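Local coordinates for acetylxylan esterase / glucomannan deacetylase (Cellvibrio japonicus, PDB 2WAA), which removes acetyl groups from acetylated xylan and glucomannan, a deacetylation step in the breakdown of plant cell wall polysaccharides, at residues N62-V67 and S76-A81; I102-N107 and N157-N162; R223-L228 and H263-I268. All coordinates share one frame; numbering follows the deposited sequence.

Contact 1 (N62-V67 and S76-A81); sequences NSWIDV and SIKLDA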
loop_
_atom_site.group_PDB
_atom_site.type_symbol
_atom_site.label_atom_id
_atom_site.label_comp_id
_atom_site.label_asym_id
_atom_site.label_seq_id
_atom_site.Cartn_x
_atom_site.Cartn_y
_atom_site.Cartn_z
ATOM N N ASN A 62 -17.488 -2.659 3.258
ATOM C CA ASN A 62 -16.791 -3.794 2.686
ATOM C C ASN A 62 -15.267 -3.680 2.883
ATOM O O ASN A 62 -14.493 -4.272 2.119
ATOM C CB ASN A 62 -17.149 -3.810 1.186
ATOM C CG ASN A 62 -16.884 -5.143 0.522
ATOM O OD1 ASN A 62 -16.842 -6.172 1.180
ATOM N ND2 ASN A 62 -16.768 -5.128 -0.829
ATOM N N SER A 63 -14.856 -2.892 3.875
ATOM C CA SER A 63 -13.420 -2.588 4.114
ATOM C C SER A 63 -12.890 -3.247 5.411
ATOM O O SER A 63 -13.575 -3.296 6.438
ATOM C CB SER A 63 -13.184 -1.077 4.220
ATOM O OG SER A 63 -13.692 -0.393 3.083
ATOM N N TRP A 64 -11.646 -3.723 5.371
ATOM C CA TRP A 64 -11.082 -4.393 6.533
ATOM C C TRP A 64 -9.866 -3.646 7.041
ATOM O O TRP A 64 -9.067 -3.063 6.252
ATOM C CB TRP A 64 -10.615 -5.821 6.164
ATOM C CG TRP A 64 -11.795 -6.786 5.878
ATOM C CD1 TRP A 64 -12.540 -6.895 4.719
ATOM C CD2 TRP A 64 -12.323 -7.774 6.789
ATOM N NE1 TRP A 64 -13.475 -7.895 4.863
ATOM C CE2 TRP A 64 -13.366 -8.451 6.114
ATOM C CE3 TRP A 64 -11.973 -8.182 8.094
ATOM C CZ2 TRP A 64 -14.104 -9.477 6.718
ATOM C CZ3 TRP A 64 -12.687 -9.216 8.699
ATOM C CH2 TRP A 64 -13.755 -9.853 8.014
ATOM N N ILE A 65 -9.694 -3.708 8.351
ATOM C CA ILE A 65 -8.484 -3.211 8.983
ATOM C C ILE A 65 -7.909 -4.300 9.907
ATOM O O ILE A 65 -8.637 -5.211 10.348
ATOM C CB ILE A 65 -8.777 -1.947 9.817
ATOM C CG1 ILE A 65 -9.799 -2.277 10.945
ATOM C CG2 ILE A 65 -9.258 -0.783 8.874
ATOM C CD1 ILE A 65 -9.997 -1.152 11.956
ATOM N N ASP A 66 -6.598 -4.193 10.175
ATOM C CA ASP A 66 -5.961 -4.924 11.283
ATOM C C ASP A 66 -5.716 -3.960 12.438
ATOM O O ASP A 66 -5.385 -2.798 12.224
ATOM C CB ASP A 66 -4.580 -5.487 10.875
ATOM C CG ASP A 66 -4.698 -6.817 10.074
ATOM O OD1 ASP A 66 -5.590 -7.628 10.384
ATOM O OD2 ASP A 66 -3.868 -7.048 9.172
ATOM N N VAL A 67 -5.902 -4.451 13.660
ATOM C CA VAL A 67 -5.622 -3.646 14.843
ATOM C C VAL A 67 -4.575 -4.464 15.607
ATOM O O VAL A 67 -4.756 -5.645 15.823
ATOM C CB VAL A 67 -6.866 -3.469 15.742
ATOM C CG1 VAL A 67 -6.455 -2.668 17.045
ATOM C CG2 VAL A 67 -7.964 -2.683 14.987
ATOM N N SER A 76 -8.380 -8.767 12.879
ATOM C CA SER A 76 -8.934 -8.185 11.656
ATOM C C SER A 76 -10.426 -7.888 11.840
ATOM O O SER A 76 -11.169 -8.745 12.323
ATOM C CB SER A 76 -8.746 -9.130 10.466
ATOM O OG SER A 76 -7.402 -9.587 10.380
ATOM N N ILE A 77 -10.853 -6.697 11.447
ATOM C CA ILE A 77 -12.235 -6.239 11.655
ATOM C C ILE A 77 -12.791 -5.655 10.369
ATOM O O ILE A 77 -12.086 -4.901 9.686
ATOM C CB ILE A 77 -12.186 -5.084 12.691
ATOM C CG1 ILE A 77 -11.521 -5.606 13.970
ATOM C CG2 ILE A 77 -13.630 -4.480 12.951
ATOM C CD1 ILE A 77 -11.438 -4.472 15.062
ATOM N N LYS A 78 -14.033 -5.993 10.030
ATOM C CA LYS A 78 -14.669 -5.439 8.841
ATOM C C LYS A 78 -15.501 -4.233 9.286
ATOM O O LYS A 78 -16.245 -4.325 10.250
ATOM C CB LYS A 78 -15.577 -6.484 8.192
ATOM C CG LYS A 78 -16.138 -6.076 6.806
ATOM C CD LYS A 78 -17.012 -7.226 6.273
ATOM C CE LYS A 78 -17.413 -6.994 4.847
ATOM N NZ LYS A 78 -18.230 -8.247 4.453
ATOM N N LEU A 79 -15.319 -3.085 8.666
ATOM C CA LEU A 79 -15.987 -1.869 9.156
ATOM C C LEU A 79 -17.332 -1.638 8.455
ATOM O O LEU A 79 -17.416 -1.606 7.223
ATOM C CB LEU A 79 -15.057 -0.648 8.901
ATOM C CG LEU A 79 -13.744 -0.634 9.704
ATOM C CD1 LEU A 79 -12.956 0.581 9.270
ATOM C CD2 LEU A 79 -14.066 -0.561 11.235
ATOM N N ASP A 80 -18.365 -1.408 9.250
ATOM C CA ASP A 80 -19.701 -1.078 8.737
ATOM C C ASP A 80 -19.708 0.261 8.023
ATOM O O ASP A 80 -18.884 1.120 8.295
ATOM C CB ASP A 80 -20.633 -0.973 9.941
ATOM C CG ASP A 80 -22.099 -1.190 9.589
ATOM O OD1 ASP A 80 -22.536 -2.371 9.650
ATOM O OD2 ASP A 80 -22.807 -0.187 9.322
ATOM N N ALA A 81 -20.674 0.443 7.116
ATOM C CA ALA A 81 -20.834 1.714 6.458
ATOM C C ALA A 81 -21.311 2.824 7.423
ATOM O O ALA A 81 -21.113 3.996 7.168
ATOM C CB ALA A 81 -21.815 1.560 5.260
HETATM O O HOH W 1 -19.150 -7.147 2.163
HETATM O O HOH W 2 -15.556 -9.491 3.383
#
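Trp64 faces Lys78 and Ile65 faces Ile77 where the strands 63-67 and 76-79 run antiparallel, their axes 4.7 Å apart at closest approach and 146° between their directions, as the two arms of a beta hairpin. Ile65 and Ile77 form a hydrogen-bonded pair: Ile65 N donates to Ile77 O at 3.0 Å and Ile77 N to Ile65 O at 2.9 Å. Trp64 with Lys78 and Asp66 with Ser76 flank it as non-hydrogen-bonded pairs, and these four side chains share one face of the sheet.

On that face the lysine chain lies over the indole. Lys78 CB stands 3.5 Å from the centroid of the six-membered ring of Trp64, only 9° off the ring normal, a CH-pi contact squarely over the face. Because CG is anti to the backbone N (chi1 -171°) and the chain is extended beyond it, the following methylenes run along the CE2 side of the indole, near NE1. NZ is thus carried past the indole to two waters, one shared with Trp64 NE1 and the other with Asn62 OD1. Further along, Ser76 OG lies 2.7 Å from Asp66 OD1 in the conformer given, but Ser76 has two conformers and the bond is doubtful. Asp66 OD2 also forms salt bridges with Arg104 and Arg164.

The other face is largely apolar. Ile65 CG2 meets Leu79 CD1 at 4.0 Å and Val67 CG2 meets Ile77 CD1 at 3.9 Å, while Met56 and Val86 from strands 51-58 and 84-91 pack against this side.

The hairpin is therefore two-sided in its chemistry: branched aliphatics face the interior of the beta-sandwich, whereas the indole screens the lysine methylenes and leaves the ammonium bridged by water to both NE1 and Asn62.

Contact 2 (I102-N107 and N157-N162); sequences IHRSEN and NTRWWN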
loop_
_atom_site.group_PDB
_atom_site.type_symbol
_atom_site.label_atom_id
_atom_site.label_comp_id
_atom_site.label_asym_id
_atom_site.label_seq_id
_atom_site.Cartn_x
_atom_site.Cartn_y
_atom_site.Cartn_z
ATOM N N ILE A 102 -4.042 -0.858 10.624
ATOM C CA ILE A 102 -3.507 -1.001 9.275
ATOM C C ILE A 102 -4.649 -1.249 8.323
ATOM O O ILE A 102 -5.447 -2.181 8.540
ATOM C CB ILE A 102 -2.432 -2.156 9.120
ATOM C CG1 ILE A 102 -1.233 -1.960 10.057
ATOM C CG2 ILE A 102 -1.843 -2.139 7.721
ATOM C CD1 ILE A 102 -1.373 -2.809 11.312
ATOM N N HIS A 103 -4.745 -0.435 7.250
ATOM C CA HIS A 103 -5.786 -0.683 6.252
ATOM C C HIS A 103 -5.415 -1.948 5.444
ATOM O O HIS A 103 -4.358 -1.983 4.780
ATOM C CB HIS A 103 -5.910 0.552 5.315
ATOM C CG HIS A 103 -7.119 0.539 4.417
ATOM N ND1 HIS A 103 -7.100 1.064 3.142
ATOM C CD2 HIS A 103 -8.374 0.049 4.597
ATOM C CE1 HIS A 103 -8.299 0.931 2.584
ATOM N NE2 HIS A 103 -9.093 0.325 3.448
ATOM N N ARG A 104 -6.290 -2.957 5.448
ATOM C CA ARG A 104 -6.049 -4.170 4.643
ATOM C C ARG A 104 -6.639 -4.027 3.266
ATOM O O ARG A 104 -6.124 -4.628 2.325
ATOM C CB ARG A 104 -6.698 -5.410 5.278
ATOM C CG ARG A 104 -6.113 -5.767 6.675
ATOM C CD ARG A 104 -7.126 -6.644 7.466
ATOM N NE ARG A 104 -7.467 -7.897 6.792
ATOM C CZ ARG A 104 -6.766 -9.025 6.898
ATOM N NH1 ARG A 104 -5.627 -9.092 7.618
ATOM N NH2 ARG A 104 -7.194 -10.129 6.252
ATOM N N SER A 105 -7.745 -3.295 3.162
ATOM C CA SER A 105 -8.474 -3.133 1.899
ATOM C C SER A 105 -7.800 -2.218 0.900
ATOM O O SER A 105 -6.873 -1.501 1.250
ATOM C CB SER A 105 -9.912 -2.699 2.184
ATOM O OG SER A 105 -10.610 -3.849 2.645
ATOM N N GLU A 106 -8.259 -2.243 -0.359
ATOM C CA GLU A 106 -7.811 -1.236 -1.337
ATOM C C GLU A 106 -9.014 -0.411 -1.809
ATOM O O GLU A 106 -10.142 -0.670 -1.436
ATOM C CB GLU A 106 -7.127 -1.883 -2.556
ATOM C CG GLU A 106 -8.025 -2.874 -3.302
ATOM C CD GLU A 106 -7.360 -3.405 -4.573
ATOM O OE1 GLU A 106 -7.370 -2.661 -5.568
ATOM O OE2 GLU A 106 -6.816 -4.559 -4.558
ATOM N N ASN A 107 -8.759 0.587 -2.635
ATOM C CA ASN A 107 -9.800 1.565 -3.007
ATOM C C ASN A 107 -11.129 1.031 -3.521
ATOM O O ASN A 107 -12.184 1.562 -3.138
ATOM C CB ASN A 107 -9.235 2.522 -4.038
ATOM C CG ASN A 107 -8.400 3.645 -3.400
ATOM O OD1 ASN A 107 -8.974 4.572 -2.868
ATOM N ND2 ASN A 107 -7.046 3.588 -3.519
ATOM N N ASN A 157 -13.401 -12.908 -1.038
ATOM C CA ASN A 157 -14.099 -11.741 -0.561
ATOM C C ASN A 157 -13.043 -10.763 -0.007
ATOM O O ASN A 157 -11.866 -11.086 -0.020
ATOM C CB ASN A 157 -15.111 -12.160 0.503
ATOM C CG ASN A 157 -14.440 -12.664 1.777
ATOM O OD1 ASN A 157 -14.135 -11.869 2.655
ATOM N ND2 ASN A 157 -14.249 -13.973 1.897
ATOM N N THR A 158 -13.451 -9.578 0.438
ATOM C CA THR A 158 -12.462 -8.542 0.716
ATOM C C THR A 158 -11.589 -8.880 1.940
ATOM O O THR A 158 -10.532 -8.262 2.134
ATOM C CB THR A 158 -13.079 -7.131 0.909
ATOM O OG1 THR A 158 -14.100 -7.206 1.918
ATOM C CG2 THR A 158 -13.705 -6.670 -0.415
ATOM N N ARG A 159 -11.986 -9.881 2.736
ATOM C CA ARG A 159 -11.144 -10.372 3.824
ATOM C C ARG A 159 -9.850 -11.026 3.340
ATOM O O ARG A 159 -8.855 -11.070 4.064
ATOM C CB ARG A 159 -11.939 -11.367 4.708
ATOM C CG ARG A 159 -11.241 -11.618 6.069
ATOM C CD ARG A 159 -11.722 -12.944 6.689
ATOM N NE ARG A 159 -11.511 -14.044 5.730
ATOM C CZ ARG A 159 -10.332 -14.556 5.408
ATOM N NH1 ARG A 159 -9.230 -14.117 5.976
ATOM N NH2 ARG A 159 -10.253 -15.541 4.490
ATOM N N TRP A 160 -9.836 -11.478 2.092
ATOM C CA TRP A 160 -8.658 -12.116 1.559
ATOM C C TRP A 160 -7.458 -11.178 1.384
ATOM O O TRP A 160 -6.347 -11.655 1.164
ATOM C CB TRP A 160 -8.999 -12.737 0.207
ATOM C CG TRP A 160 -9.751 -14.036 0.296
ATOM C CD1 TRP A 160 -10.597 -14.475 1.310
ATOM C CD2 TRP A 160 -9.770 -15.053 -0.704
ATOM N NE1 TRP A 160 -11.093 -15.719 1.002
ATOM C CE2 TRP A 160 -10.623 -16.092 -0.234
ATOM C CE3 TRP A 160 -9.166 -15.174 -1.960
ATOM C CZ2 TRP A 160 -10.853 -17.264 -0.965
ATOM C CZ3 TRP A 160 -9.383 -16.339 -2.689
ATOM C CH2 TRP A 160 -10.231 -17.363 -2.198
ATOM N N TRP A 161 -7.668 -9.862 1.428
ATOM C CA TRP A 161 -6.546 -8.943 1.266
ATOM C C TRP A 161 -5.721 -8.783 2.557
ATOM O O TRP A 161 -6.277 -8.658 3.651
ATOM C CB TRP A 161 -7.063 -7.550 0.860
ATOM C CG TRP A 161 -7.325 -7.355 -0.615
ATOM C CD1 TRP A 161 -6.694 -6.450 -1.420
ATOM C CD2 TRP A 161 -8.313 -8.006 -1.445
ATOM N NE1 TRP A 161 -7.196 -6.514 -2.702
ATOM C CE2 TRP A 161 -8.189 -7.444 -2.752
ATOM C CE3 TRP A 161 -9.285 -9.001 -1.221
ATOM C CZ2 TRP A 161 -8.979 -7.849 -3.831
ATOM C CZ3 TRP A 161 -10.106 -9.392 -2.304
ATOM C CH2 TRP A 161 -9.920 -8.830 -3.594
ATOM N N ASN A 162 -4.397 -8.767 2.429
ATOM C CA ASN A 162 -3.546 -8.577 3.603
ATOM C C ASN A 162 -2.371 -7.700 3.231
ATOM O O ASN A 162 -1.504 -8.120 2.473
ATOM C CB ASN A 162 -3.104 -9.954 4.092
ATOM C CG ASN A 162 -2.311 -9.884 5.377
ATOM O OD1 ASN A 162 -1.722 -8.846 5.713
ATOM N ND2 ASN A 162 -2.204 -11.026 6.058
HETATM O O HOH W 3 -8.827 -7.860 4.257
#
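Arg104, just past the end of strand 94-103, sends its side chain over the backbone of the short 3-10 segment 158-160 and the residues after it. A bend at chi3 (59°) turns the guanidinium so that its edge faces Arg159 O, to which NH2 donates at 2.9 Å. The acceptor lies close to the guanidinium plane and the donor lies in the carbonyl plane, although the N-H...O angle is a bent 138°. Trp161 O is placed differently: it stands 3.0 Å above the guanidinium plane, toward its rim, a polar contact over the face whose angles are too poor for a hydrogen bond. A water molecule also links the two segments. It accepts from Arg104 NE at 2.9 Å and lies 2.8 Å from Thr158 O and 2.7 Å from Trp161 O, with more acceptors near it than it has protons. Outside the contact, NH2 makes a salt bridge with Asp149.

Ser105 stands back from the other segment; its OG is bonded to His109 and to the backbone N of Trp64.

Glu106 makes the second direct bond. With CG between the backbone N and the carbonyl carbon and the chain extended beyond it, the carboxylate arrives at the indole edge of Trp161. NE1 donates to OE2 at 2.7 Å, near the ring plane and onto the anti lone pair, while the carboxylate and ring planes stand 77° apart. The other oxygen, OE1, accepts from Gly185 N.

Both carboxylate oxygens of Glu106 are thus held beside Ser141, the inferred nucleophile. A backbone carbonyl of the esterase region, Arg159 O, accepts from an arginine of the N-terminal region, while Trp161 O sits over the guanidinium face. Asp149 probably offsets much of the arginine's charge, making this a polar seam between the two parts of the enzyme.

Contact 3 (R223-L228 and H263-I268); sequences RYQPDL and HPQATI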
loop_
_atom_site.group_PDB
_atom_site.type_symbol
_atom_site.label_atom_id
_atom_site.label_comp_id
_atom_site.label_asym_id
_atom_site.label_seq_id
_atom_site.Cartn_x
_atom_site.Cartn_y
_atom_site.Cartn_z
ATOM N N ARG A 223 4.216 15.685 0.451
ATOM C CA ARG A 223 3.818 14.992 1.679
ATOM C C ARG A 223 4.514 13.635 1.834
ATOM O O ARG A 223 4.438 13.031 2.907
ATOM C CB ARG A 223 2.288 14.750 1.714
ATOM C CG ARG A 223 1.418 16.050 1.702
ATOM C CD ARG A 223 -0.113 15.701 1.564
ATOM N NE ARG A 223 -0.606 15.037 2.774
ATOM C CZ ARG A 223 -1.800 14.458 2.881
ATOM N NH1 ARG A 223 -2.659 14.502 1.866
ATOM N NH2 ARG A 223 -2.148 13.897 4.036
ATOM N N TYR A 224 5.105 13.105 0.759
ATOM C CA TYR A 224 5.914 11.869 0.898
ATOM C C TYR A 224 6.950 11.829 -0.220
ATOM O O TYR A 224 6.594 11.641 -1.384
ATOM C CB TYR A 224 4.999 10.638 0.802
ATOM C CG TYR A 224 5.672 9.325 1.147
ATOM C CD1 TYR A 224 5.945 8.982 2.466
ATOM C CD2 TYR A 224 6.053 8.436 0.149
ATOM C CE1 TYR A 224 6.578 7.776 2.805
ATOM C CE2 TYR A 224 6.687 7.194 0.482
ATOM C CZ TYR A 224 6.932 6.890 1.805
ATOM O OH TYR A 224 7.503 5.687 2.161
ATOM N N GLN A 225 8.209 12.084 0.121
ATOM C CA GLN A 225 9.276 12.092 -0.897
ATOM C C GLN A 225 10.113 10.836 -0.654
ATOM O O GLN A 225 10.907 10.773 0.301
ATOM C CB GLN A 225 10.127 13.376 -0.810
ATOM C CG GLN A 225 9.440 14.567 -1.522
ATOM C CD GLN A 225 9.352 14.380 -3.042
ATOM O OE1 GLN A 225 9.644 13.305 -3.564
ATOM N NE2 GLN A 225 8.946 15.439 -3.753
ATOM N N PRO A 226 9.896 9.801 -1.481
ATOM C CA PRO A 226 10.571 8.526 -1.257
ATOM C C PRO A 226 12.017 8.533 -1.731
ATOM O O PRO A 226 12.362 9.276 -2.679
ATOM C CB PRO A 226 9.755 7.548 -2.103
ATOM C CG PRO A 226 9.305 8.448 -3.330
ATOM C CD PRO A 226 8.978 9.764 -2.647
ATOM N N ASP A 227 12.833 7.737 -1.050
ATOM C CA ASP A 227 14.218 7.482 -1.444
ATOM C C ASP A 227 14.238 6.434 -2.553
ATOM O O ASP A 227 15.113 6.448 -3.409
ATOM C CB ASP A 227 14.938 6.888 -0.264
ATOM C CG ASP A 227 15.033 7.861 0.888
ATOM O OD1 ASP A 227 15.594 8.939 0.666
ATOM O OD2 ASP A 227 14.531 7.545 1.986
ATOM N N LEU A 228 13.276 5.505 -2.506
ATOM C CA LEU A 228 13.194 4.432 -3.514
ATOM C C LEU A 228 11.753 4.270 -3.986
ATOM O O LEU A 228 10.820 4.201 -3.167
ATOM C CB LEU A 228 13.646 3.130 -2.898
ATOM C CG LEU A 228 13.250 1.819 -3.584
ATOM C CD1 LEU A 228 13.968 1.676 -4.887
ATOM C CD2 LEU A 228 13.618 0.608 -2.710
ATOM N N HIS A 263 10.154 13.544 -7.868
ATOM C CA HIS A 263 10.882 12.984 -6.709
ATOM C C HIS A 263 12.359 13.029 -7.052
ATOM O O HIS A 263 12.968 11.987 -7.425
ATOM C CB HIS A 263 10.459 11.525 -6.523
ATOM C CG HIS A 263 8.970 11.352 -6.452
ATOM N ND1 HIS A 263 8.218 11.849 -5.408
ATOM C CD2 HIS A 263 8.097 10.755 -7.300
ATOM C CE1 HIS A 263 6.939 11.544 -5.609
ATOM N NE2 HIS A 263 6.842 10.890 -6.757
ATOM N N PRO A 264 12.947 14.241 -7.000
ATOM C CA PRO A 264 14.265 14.447 -7.588
ATOM C C PRO A 264 15.333 13.655 -6.877
ATOM O O PRO A 264 16.396 13.406 -7.456
ATOM C CB PRO A 264 14.510 15.969 -7.417
ATOM C CG PRO A 264 13.534 16.405 -6.348
ATOM C CD PRO A 264 12.331 15.510 -6.540
ATOM N N GLN A 265 15.065 13.279 -5.635
ATOM C CA GLN A 265 15.999 12.518 -4.796
ATOM C C GLN A 265 15.815 10.992 -4.932
ATOM O O GLN A 265 16.610 10.224 -4.354
ATOM C CB GLN A 265 15.748 12.843 -3.310
ATOM C CG GLN A 265 14.424 12.158 -2.717
ATOM C CD GLN A 265 13.133 12.677 -3.427
ATOM O OE1 GLN A 265 13.132 13.782 -3.966
ATOM N NE2 GLN A 265 12.045 11.880 -3.410
ATOM N N ALA A 266 14.776 10.535 -5.633
ATOM C CA ALA A 266 14.468 9.081 -5.603
ATOM C C ALA A 266 15.308 8.250 -6.600
ATOM O O ALA A 266 15.656 8.730 -7.670
ATOM C CB ALA A 266 13.001 8.856 -5.894
ATOM N N THR A 267 15.579 7.005 -6.232
ATOM C CA THR A 267 16.053 5.962 -7.164
ATOM C C THR A 267 14.816 5.168 -7.586
ATOM O O THR A 267 13.932 4.890 -6.742
ATOM C CB THR A 267 17.032 5.047 -6.453
ATOM O OG1 THR A 267 18.139 5.845 -5.996
ATOM C CG2 THR A 267 17.525 3.922 -7.367
ATOM N N ILE A 268 14.719 4.836 -8.876
ATOM C CA ILE A 268 13.535 4.121 -9.373
ATOM C C ILE A 268 13.956 2.729 -9.804
ATOM O O ILE A 268 14.993 2.589 -10.448
ATOM C CB ILE A 268 12.921 4.870 -10.516
ATOM C CG1 ILE A 268 12.562 6.306 -10.003
ATOM C CG2 ILE A 268 11.680 4.129 -11.034
ATOM C CD1 ILE A 268 12.067 7.181 -11.008
HETATM O O HOH W 4 17.832 7.687 -3.928
HETATM O O HOH W 5 16.802 10.182 -1.310
#
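Gln225 OE1 is gripped by two donors from the turn that follows helix 245-262: His263 ND1 at 2.7 Å and Gln265 NE2 at 2.8 Å. They reach the oxygen from opposite faces of its amide plane, each well out of that plane and not on a lone pair. The bond from His263 is straight (162°) and runs within the imidazole plane, which places the glutamine oxygen at the ring edge, with the amide and ring planes 79° apart. The bond from Gln265 is more bent and tilts from its amide plane.

Gln265 NE2 also donates to Pro226 O at 2.7 Å, close to its own amide plane. A single amide nitrogen consequently bridges a side-chain and a backbone acceptor of the 223-228 segment. The bend at chi2 (-63°) helps to fold the Gln265 chain back across this segment. Pro226 adds apolar cover, with CG lying over one face of the His263 ring toward its rim and CD 3.5 Å from ND1. At the far edge of that ring, NE2 is taken up by the hydroxyl of Tyr206.

Past the type I turn from His263 to Ala266 the backbones come together. Thr267 N donates to Asp227 O at 2.9 Å, and Leu228 pairs with Thr267 in parallel. One water donates to both Asp227 O and Gln265 O and accepts from Thr267 OG1; a second donates to Asp227 OD1 and Gln265 O.

Here begin two neighbouring strands of the central parallel sheet, 228-231 and 267-270, joined through helix 245-262 in a beta-alpha-beta crossover. Leu228 and Thr267 pack on helix 319-337, Ile268 packs on helix 245-262, and Asp227 is bonded to the backbone of Lys134 in the adjacent strand 133-139.

In the fold
Contacts 1 and 2 adjoin, their centres 8 Å apart. Strands 63-69 and 94-103 are neighbours in one antiparallel sheet, with Asp66 N 2.8 Å from Ile102 O and Trp64 O 2.9 Å from Arg104 N, both probable hydrogen bonds. Contact 1 thus continues the sheet next to contact 2, which alone of the three comes close to the inferred catalytic residues: the Glu106 side chain is about 4 Å from that of Ser141, and that of Trp161 about 7 Å from that of His316. Contact 3 lies across the chain's centre from both, with nearest atoms about 17 Å from contact 1 and 13 Å from contact 2, away from the inferred catalytic residues.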